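Local coordinates for protein acetyl xylan esterase (Paenibacillus sp. R4, PDB 6AGQ) that probably removes acetyl groups from acetylated xylan and related esters, as a cold-active serine esterase of the alpha/beta-hydrolase fold, at residues L116-R121 and L159-A164; V44-D49 and S56-V61. One frame throughout, in Å; residues are numbered along the deposited sequence.

Contact 1 of 2, residues L116-R121 and L159-A164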
# COMPACT_ATOMS: atom_id res chain seq x y z
N LEU A 116 39.97 2.75 -2.76
CA LEU A 116 39.71 2.65 -1.31
C LEU A 116 38.22 2.86 -1.09
O LEU A 116 37.65 3.86 -1.56
CB LEU A 116 40.52 3.72 -0.53
CG LEU A 116 40.16 3.96 0.95
CD1 LEU A 116 40.68 2.85 1.86
CD2 LEU A 116 40.78 5.31 1.33
N ALA A 117 37.61 1.95 -0.33
CA ALA A 117 36.30 2.17 0.22
C ALA A 117 36.33 2.20 1.74
O ALA A 117 36.89 1.33 2.34
CB ALA A 117 35.39 1.05 -0.24
N ILE A 118 35.62 3.13 2.35
CA ILE A 118 35.60 3.29 3.80
C ILE A 118 34.19 3.23 4.42
O ILE A 118 33.22 3.54 3.77
CB ILE A 118 36.23 4.66 4.22
CG1 ILE A 118 35.44 5.84 3.65
CG2 ILE A 118 37.69 4.75 3.75
CD1 ILE A 118 35.92 7.16 4.18
N ASP A 119 34.09 2.77 5.65
CA ASP A 119 32.92 2.96 6.51
C ASP A 119 32.72 4.44 6.93
O ASP A 119 33.66 5.12 7.23
CB ASP A 119 33.11 2.23 7.79
CG ASP A 119 33.01 0.67 7.69
OD1 ASP A 119 32.46 0.08 6.71
OD2 ASP A 119 33.46 0.05 8.70
N VAL A 120 31.45 4.85 7.04
CA VAL A 120 31.02 6.12 7.60
C VAL A 120 30.70 5.76 9.04
O VAL A 120 30.01 4.78 9.30
CB VAL A 120 29.75 6.68 6.91
CG1 VAL A 120 29.25 7.95 7.60
CG2 VAL A 120 29.99 6.94 5.44
N ARG A 121 31.25 6.53 9.96
CA ARG A 121 31.27 6.24 11.36
C ARG A 121 29.90 5.94 12.04
O ARG A 121 28.91 6.65 11.88
CB ARG A 121 32.01 7.35 12.07
CG ARG A 121 31.37 8.71 11.87
CD ARG A 121 31.78 9.64 12.96
NE ARG A 121 33.23 9.78 12.92
CZ ARG A 121 33.97 10.12 13.96
NH1 ARG A 121 35.28 10.27 13.79
NH2 ARG A 121 33.39 10.33 15.16
N LEU A 159 35.58 15.14 8.02
CA LEU A 159 37.01 15.00 8.34
C LEU A 159 37.55 13.59 8.09
O LEU A 159 38.69 13.44 7.63
CB LEU A 159 37.25 15.39 9.82
CG LEU A 159 36.96 16.85 10.11
CD1 LEU A 159 37.13 17.12 11.60
CD2 LEU A 159 37.82 17.83 9.32
N ASP A 160 36.81 12.55 8.47
CA ASP A 160 37.21 11.13 8.14
C ASP A 160 37.42 10.96 6.63
O ASP A 160 38.35 10.25 6.20
CB ASP A 160 36.18 10.13 8.54
CG ASP A 160 35.89 10.11 10.05
OD1 ASP A 160 36.76 10.54 10.86
OD2 ASP A 160 34.74 9.67 10.44
N CYS A 161 36.57 11.64 5.84
CA CYS A 161 36.56 11.57 4.39
C CYS A 161 37.73 12.26 3.78
O CYS A 161 38.14 11.88 2.70
CB CYS A 161 35.23 12.10 3.78
SG CYS A 161 33.79 11.05 4.16
N ILE A 162 38.22 13.33 4.43
CA ILE A 162 39.45 14.02 4.00
C ILE A 162 40.67 13.19 4.41
O ILE A 162 41.71 13.08 3.70
CB ILE A 162 39.50 15.46 4.61
CG1 ILE A 162 38.55 16.40 3.82
CG2 ILE A 162 40.94 16.04 4.68
CD1 ILE A 162 38.22 17.67 4.61
N ARG A 163 40.55 12.60 5.59
CA ARG A 163 41.60 11.70 6.04
C ARG A 163 41.74 10.43 5.18
O ARG A 163 42.85 9.89 5.10
CB ARG A 163 41.42 11.41 7.53
CG ARG A 163 41.69 12.65 8.35
CD ARG A 163 41.14 12.54 9.75
NE ARG A 163 42.00 11.71 10.60
CZ ARG A 163 43.13 12.09 11.17
NH1 ARG A 163 43.63 13.34 11.03
NH2 ARG A 163 43.77 11.19 11.92
N ALA A 164 40.68 9.98 4.50
CA ALA A 164 40.83 8.97 3.44
C ALA A 164 41.73 9.44 2.28
O ALA A 164 42.45 8.68 1.69
CB ALA A 164 39.47 8.55 2.91
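In the alpha/beta-hydrolase core, R121, just past the end of sheet strand 114-118, reaches D160 on helix 153-170. The guanidinium meets the carboxylate side-on in a salt bridge. R121 NE gives a nearly straight bond (168°) to D160 OD2 at 2.9 Å. R121 NH1 bonds D160 OD1 at 3.3 Å. Each oxygen uses its syn lone pair, and the two planes lie only 17° apart. The R121 chain bends at its third torsion (chi3 61°), which turns the NE edge to the acid. D129 pairs with NH2 and D66 shares NH1 with D160, so three carboxylates hold the rotation of this buried group. A lysine in its place would probably lose the flat two-pronged grip and leave at least one of these acids without its mate.

The helix packs on the sheet here, its axis nearly antiparallel to the strand. Between them the contact is apolar. A164 CB meets two branch ends: L116 CD2 at 3.8 Å and I118 CD1 at 4.0 Å. I118 CD1 also reaches C161 SG at 4.4 Å. Y62 of strand 55-63 packs on I118 and A164, and its hydroxyl bonds the carbonyl of D160.

Contact 2 of 2, residues V44-D49 and S56-V61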
# COMPACT_ATOMS: atom_id res chain seq x y z
N VAL A 44 47.57 -1.68 7.91
CA VAL A 44 47.14 -2.37 6.74
C VAL A 44 47.42 -3.89 6.91
O VAL A 44 48.38 -4.28 7.54
CB VAL A 44 47.86 -1.70 5.59
CG1 VAL A 44 47.67 -2.45 4.33
CG2 VAL A 44 47.36 -0.26 5.42
N ASN A 45 46.62 -4.74 6.32
CA ASN A 45 46.76 -6.21 6.49
C ASN A 45 46.30 -6.92 5.19
O ASN A 45 45.15 -6.80 4.82
CB ASN A 45 45.86 -6.59 7.68
CG ASN A 45 45.59 -8.05 7.81
OD1 ASN A 45 46.33 -8.89 7.31
ND2 ASN A 45 44.52 -8.38 8.53
N LEU A 46 47.19 -7.63 4.50
CA LEU A 46 46.84 -8.29 3.24
C LEU A 46 45.84 -9.40 3.49
O LEU A 46 45.99 -10.17 4.44
CB LEU A 46 48.08 -8.86 2.58
CG LEU A 46 48.05 -9.41 1.17
CD1 LEU A 46 47.79 -8.31 0.16
CD2 LEU A 46 49.42 -10.03 0.87
N VAL A 47 44.79 -9.45 2.68
CA VAL A 47 43.85 -10.54 2.71
C VAL A 47 44.46 -11.70 1.93
O VAL A 47 44.72 -11.55 0.71
CB VAL A 47 42.46 -10.16 2.13
CG1 VAL A 47 41.61 -11.43 1.98
CG2 VAL A 47 41.78 -9.15 3.05
N GLN A 48 44.68 -12.80 2.62
CA GLN A 48 45.19 -14.05 2.03
C GLN A 48 43.98 -14.90 1.59
O GLN A 48 42.93 -14.86 2.24
CB GLN A 48 46.05 -14.84 3.05
CG GLN A 48 47.16 -14.07 3.81
CD GLN A 48 48.30 -13.53 2.94
OE1 GLN A 48 48.68 -12.38 3.08
NE2 GLN A 48 48.85 -14.36 2.03
N ASP A 49 44.11 -15.63 0.48
CA ASP A 49 43.01 -16.54 0.04
C ASP A 49 41.64 -15.85 -0.21
O ASP A 49 40.61 -16.27 0.34
CB ASP A 49 42.81 -17.68 1.06
CG ASP A 49 41.88 -18.81 0.53
OD1 ASP A 49 42.07 -19.25 -0.62
OD2 ASP A 49 40.96 -19.25 1.29
N SER A 56 45.65 -7.24 -5.31
CA SER A 56 45.92 -7.31 -3.88
C SER A 56 44.87 -6.53 -3.11
O SER A 56 44.53 -5.37 -3.49
CB SER A 56 47.32 -6.79 -3.56
OG SER A 56 48.26 -7.48 -4.39
N ILE A 57 44.43 -7.14 -2.01
CA ILE A 57 43.33 -6.63 -1.15
C ILE A 57 43.78 -6.43 0.27
O ILE A 57 44.18 -7.40 0.90
CB ILE A 57 42.12 -7.61 -1.12
CG1 ILE A 57 41.47 -7.69 -2.50
CG2 ILE A 57 41.07 -7.21 -0.07
CD1 ILE A 57 40.81 -9.02 -2.73
N TYR A 58 43.68 -5.20 0.78
CA TYR A 58 44.06 -4.88 2.14
C TYR A 58 42.89 -4.48 2.97
O TYR A 58 42.07 -3.69 2.56
CB TYR A 58 45.06 -3.75 2.15
CG TYR A 58 46.35 -4.09 1.42
CD1 TYR A 58 47.42 -4.68 2.09
CD2 TYR A 58 46.45 -3.88 0.05
CE1 TYR A 58 48.60 -4.99 1.41
CE2 TYR A 58 47.60 -4.20 -0.65
CZ TYR A 58 48.68 -4.77 0.03
OH TYR A 58 49.79 -5.10 -0.70
N ASP A 59 42.84 -5.04 4.16
CA ASP A 59 42.01 -4.64 5.20
C ASP A 59 42.74 -3.46 5.86
O ASP A 59 43.92 -3.52 6.15
CB ASP A 59 41.87 -5.83 6.18
CG ASP A 59 40.70 -5.66 7.10
OD1 ASP A 59 40.04 -4.61 6.96
OD2 ASP A 59 40.43 -6.55 7.95
N VAL A 60 42.03 -2.36 6.08
CA VAL A 60 42.67 -1.08 6.39
C VAL A 60 41.92 -0.44 7.57
O VAL A 60 40.67 -0.53 7.62
CB VAL A 60 42.65 -0.26 5.09
CG1 VAL A 60 42.64 1.22 5.34
CG2 VAL A 60 43.79 -0.71 4.18
N VAL A 61 42.67 0.13 8.52
CA VAL A 61 42.14 0.98 9.60
C VAL A 61 43.03 2.22 9.74
O VAL A 61 44.28 2.11 9.65
CB VAL A 61 41.90 0.20 10.92
CG1 VAL A 61 43.16 -0.46 11.46
CG2 VAL A 61 41.28 1.11 11.98
O HOH W 1 44.93 -9.98 -1.64
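Y58 lies across from L46 in an antiparallel pair of strands, and its side chain shares a face of the sheet with V44, L46 and V60. From Y58 CB the first neighbours are V44 CG1 and, more loosely, the carbonyl oxygen N45 O. CG stands anti to the carbonyl carbon (chi1 -61°) and also lies near V44 CG1. Further out, L46 CD1 lies over one ring face in a CH-pi contact, 3.9 Å from the Y58 ring centroid and displaced toward the rim. Its nearest ring atom is CE1, with L46 CD1 to Y58 CE1 at 3.6 Å. At the tip, Y58 OH is still 3.9 Å from L46 CD1. L46 CD1 also touches S56 CB.

V44 and V60 lie side by side on this face, with V44 CG2 to V60 CG2 at 3.8 Å, and F167 of helix 153-170 packs on both. N45 and D59 turn to the other face, where D59 has a salt bridge to R99. Their backbones bond in both directions: N45 N to D59 O and D59 N to N45 O. Beyond them V47 N gives a nearly straight bond (173°) to I57 O at 2.8 Å. V47 CG2 and I57 CG2 meet at 3.7 Å. The return link of this pair runs through a water, which donates to V47 O at 2.8 Å and accepts from I57 N at 2.9 Å. Antiparallel pairing of two strands consecutive in the chain makes a beta hairpin, here at the edge of the central sheet of the alpha/beta-hydrolase fold.

From the N terminus, strand 43-46 comes first, and the chain turns back within a few residues into strand 55-63. Contact 2 closes this short hairpin loop. The chain then runs through strands 69-77 and 86-92 to strand 114-118, where contact 1 opens. Contact 1 closes a longer loop of 37 residues when helix 153-170 returns to the sheet. The two loops follow in series and neither nests nor crosses. The centres of contact 1 and contact 2 lie about 17 Å apart. Contact 2 ties edge strand 43-46 to its neighbour 55-63, while contact 1 ties a more central strand to a helix. Farther along, helix 153-170 also reaches the hairpin of contact 2, and both contacts belong to the same sheet.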